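Nonsense-mediated mRNA decay factor SMG5 (Homo sapiens, PDB 2HWY) acts in nonsense-mediated mRNA decay, promoting dephosphorylation of UPF1 and, with SMG7, probably providing a link to the mRNA degradation machinery, without RNase activity of its own. Local coordinates at residues Pro7-Gln10 and Ala11-His15; Ile32-Thr35 and Val36-Gly39. All coordinates share one frame; numbering follows the deposited sequence.

Contact 1. Residues Pro7-Gln10 and Ala11-His15; sequences PDTQ and ALCHH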
# COMPACT_ATOMS: atom_id res chain seq x y z
N PRO A 7 0.34 -0.76 0.84
CA PRO A 7 0.23 0.51 0.15
C PRO A 7 -0.58 1.60 0.85
O PRO A 7 -1.66 1.35 1.41
CB PRO A 7 -0.47 0.14 -1.15
CG PRO A 7 -0.08 -1.24 -1.39
CD PRO A 7 -0.04 -1.87 -0.05
N ASP A 8 -0.02 2.80 0.78
CA ASP A 8 -0.67 4.08 1.10
C ASP A 8 -1.60 4.37 -0.09
O ASP A 8 -1.47 3.72 -1.14
CB ASP A 8 0.45 5.12 1.21
CG ASP A 8 0.01 6.46 1.73
OD1 ASP A 8 -1.03 7.01 1.28
OD2 ASP A 8 0.75 7.03 2.57
N THR A 9 -2.55 5.29 0.06
CA THR A 9 -3.35 5.77 -1.07
C THR A 9 -2.39 6.44 -2.04
O THR A 9 -2.45 6.25 -3.26
CB THR A 9 -4.46 6.81 -0.67
OG1 THR A 9 -5.57 6.13 -0.05
CG2 THR A 9 -4.99 7.57 -1.88
N GLN A 10 -1.51 7.25 -1.49
CA GLN A 10 -0.57 8.00 -2.31
C GLN A 10 0.31 7.06 -3.12
O GLN A 10 0.61 7.34 -4.28
CB GLN A 10 0.29 8.90 -1.43
CG GLN A 10 0.03 10.37 -1.59
CD GLN A 10 1.09 11.19 -0.87
OE1 GLN A 10 1.63 12.16 -1.41
NE2 GLN A 10 1.41 10.78 0.36
N ALA A 11 0.73 5.95 -2.50
CA ALA A 11 1.60 4.96 -3.15
C ALA A 11 0.90 4.35 -4.35
O ALA A 11 1.50 4.19 -5.41
CB ALA A 11 2.01 3.87 -2.18
N LEU A 12 -0.37 4.01 -4.18
CA LEU A 12 -1.16 3.44 -5.26
C LEU A 12 -1.45 4.45 -6.34
O LEU A 12 -1.43 4.11 -7.51
CB LEU A 12 -2.49 2.90 -4.71
CG LEU A 12 -2.29 1.62 -3.92
CD1 LEU A 12 -3.49 1.37 -3.04
CD2 LEU A 12 -1.99 0.42 -4.83
N CYS A 13 -1.75 5.68 -5.94
CA CYS A 13 -2.13 6.74 -6.89
C CYS A 13 -1.00 7.22 -7.78
O CYS A 13 -1.25 7.60 -8.91
CB CYS A 13 -2.74 7.93 -6.15
SG CYS A 13 -4.48 7.64 -5.72
N HIS A 14 0.23 7.18 -7.26
CA HIS A 14 1.38 7.79 -7.90
C HIS A 14 2.48 6.81 -8.31
O HIS A 14 3.39 7.20 -9.04
CB HIS A 14 2.00 8.78 -6.94
CG HIS A 14 1.11 9.94 -6.63
ND1 HIS A 14 0.89 10.39 -5.35
CD2 HIS A 14 0.39 10.74 -7.45
CE1 HIS A 14 0.08 11.43 -5.39
NE2 HIS A 14 -0.25 11.66 -6.65
N HIS A 15 2.42 5.57 -7.85
CA HIS A 15 3.50 4.61 -8.07
C HIS A 15 2.92 3.22 -8.27
O HIS A 15 3.43 2.23 -7.75
CB HIS A 15 4.48 4.62 -6.89
CG HIS A 15 5.05 5.97 -6.60
ND1 HIS A 15 4.54 6.81 -5.63
CD2 HIS A 15 6.09 6.64 -7.15
CE1 HIS A 15 5.24 7.93 -5.59
NE2 HIS A 15 6.18 7.85 -6.51
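Pro7 meets Leu12 where the first strand of the PIN domain's parallel sheet gives way to helix 9-14. Pro7 CB lies 3.6 Å from Leu12 CG, with both methyls of Leu12 close by. The leucine CG stands anti to its carbonyl carbon (chi1 -73°), which brings CG and both methyls up to the CB corner of the proline ring. Next along the turn, Thr9 and Cys13 touch through CG2 and SG, 3.9 Å apart. Gln10 lays its CG near His14 ND1 and CE1, with the amide and the imidazole planes 77° apart. Three backbone bonds carry the helix: Leu12 N to Asp8 O, Cys13 N to Thr9 O and His14 N to Gln10 O. Outside the two segments, Leu12 also rests on Val36 and Ile32, and Ala11 on Val153. With an alanine in place of Leu12, the space between Pro7, Ile32 and Val36 would probably be left poorly filled. Asp8 is the N-cap residue. Its CG is anti to the backbone nitrogen (chi1 -171°), and this puts OD1 within reach of the amide of Gln10 for the N-terminal capping bond. Gln10 N donates to Asp8 OD1 at 2.8 Å, approaching from above the carboxylate plane.

Contact 2. Residues Ile32-Thr35 and Val36-Gly39; sequences IPRT and VIDG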
# COMPACT_ATOMS: atom_id res chain seq x y z
N ILE A 32 -4.23 -4.37 0.83
CA ILE A 32 -4.70 -3.01 0.56
C ILE A 32 -5.72 -2.69 1.65
O ILE A 32 -6.81 -3.26 1.67
CB ILE A 32 -5.43 -2.85 -0.82
CG1 ILE A 32 -4.64 -3.46 -1.99
CG2 ILE A 32 -5.70 -1.40 -1.10
CD1 ILE A 32 -3.26 -2.80 -2.25
N PRO A 33 -5.39 -1.77 2.57
CA PRO A 33 -6.34 -1.54 3.68
C PRO A 33 -7.68 -0.93 3.25
O PRO A 33 -7.71 -0.12 2.32
CB PRO A 33 -5.59 -0.57 4.60
CG PRO A 33 -4.19 -0.50 4.09
CD PRO A 33 -4.20 -0.91 2.66
N ARG A 34 -8.76 -1.31 3.92
CA ARG A 34 -10.11 -0.78 3.64
C ARG A 34 -10.20 0.74 3.56
O ARG A 34 -10.99 1.27 2.81
CB ARG A 34 -11.11 -1.25 4.72
CG ARG A 34 -12.56 -0.74 4.51
CD ARG A 34 -13.57 -1.88 4.46
NE ARG A 34 -13.10 -2.86 3.48
CZ ARG A 34 -13.18 -2.70 2.17
NH1 ARG A 34 -13.77 -1.63 1.64
NH2 ARG A 34 -12.69 -3.63 1.37
N THR A 35 -9.41 1.42 4.38
CA THR A 35 -9.41 2.87 4.42
C THR A 35 -8.78 3.43 3.14
O THR A 35 -9.12 4.54 2.72
CB THR A 35 -8.67 3.38 5.67
OG1 THR A 35 -9.00 4.75 5.90
CG2 THR A 35 -7.14 3.21 5.55
N VAL A 36 -7.88 2.65 2.54
CA VAL A 36 -7.22 2.99 1.29
C VAL A 36 -8.17 2.70 0.13
O VAL A 36 -8.46 3.58 -0.68
CB VAL A 36 -5.89 2.19 1.14
CG1 VAL A 36 -5.18 2.56 -0.15
CG2 VAL A 36 -4.98 2.44 2.32
N ILE A 37 -8.65 1.47 0.05
CA ILE A 37 -9.65 1.07 -0.94
C ILE A 37 -10.86 2.04 -0.99
O ILE A 37 -11.28 2.49 -2.07
CB ILE A 37 -10.08 -0.38 -0.64
CG1 ILE A 37 -9.22 -1.36 -1.43
CG2 ILE A 37 -11.54 -0.64 -0.95
CD1 ILE A 37 -9.72 -1.64 -2.83
N ASP A 38 -11.42 2.36 0.17
CA ASP A 38 -12.52 3.32 0.24
C ASP A 38 -12.08 4.75 -0.11
O ASP A 38 -12.84 5.50 -0.71
CB ASP A 38 -13.21 3.25 1.61
CG ASP A 38 -13.93 1.93 1.84
OD1 ASP A 38 -14.00 1.11 0.87
OD2 ASP A 38 -14.41 1.69 2.98
N GLY A 39 -10.85 5.10 0.27
CA GLY A 39 -10.26 6.37 -0.14
C GLY A 39 -10.16 6.48 -1.65
O GLY A 39 -10.38 7.56 -2.23
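Val36 fits against the ring of Pro33 and lies near Ile32. Val36 CG2 is 3.5 Å from Pro33 CD and about as close to Pro33 CG. The other methyl, Val36 CG1, is 4.1 Å from Ile32 CG2. Val36 CG1 is anti to the backbone nitrogen (chi1 -179°), and this places the two methyls against different residues. Arg34 reaches along the outer side of the turn. Its chain bends at chi2 and chi3 and brings Arg34 NH1 to Asp38 OD1, a salt bridge of 2.9 Å. The carboxylate oxygen comes to the edge of the guanidinium, near its plane, yet the two planes stand 56° apart. Arg34 NH1 is also 3.6 Å from Ile37 CG2. Here strand 29-32 of the PIN fold passes into helix 34-43, and Pro33 is the N-cap residue. Its carbonyl oxygen takes two hydrogen bonds, from Val36 N and from Ile37 N. The second is the straighter, with an N-H...O angle of 163°. Asp38 N bonds to Arg34 O and Gly39 N to Thr35 O, continuing the helix. Ile37 CG1 lies 3.5 Å from Ile32 CG2, and the two side chains cross at about a right angle. Beyond the turn, Arg34 NE donates to Gln71 O, and both Arg34 and Ile37 touch Cys70 on strand 68-70.

How the contacts relate
Contact 1 and contact 2 are two strand-to-helix junctions of one PIN domain. Their strands, 4-7 and 29-32, are parallel neighbours in the sheet; contact 1 comes first along the chain and contact 2 follows it. The centres lie about 11 Å apart. Val36 joins the two: Val36 CG1 is 3.6 Å from Leu12 CD1 and equally far from Thr9 OG1. Pro7 O lies 3.6 Å from Val36 CG2, and Pro33 CD comes as near to the same oxygen. Helix 34-43 therefore packs on helix 9-14 beside the strand ends. Asp8 of contact 1 lies just after strand 4-7, at the end of the sheet where active PIN nucleases gather their acidic residues; SMG5 itself has no RNase activity.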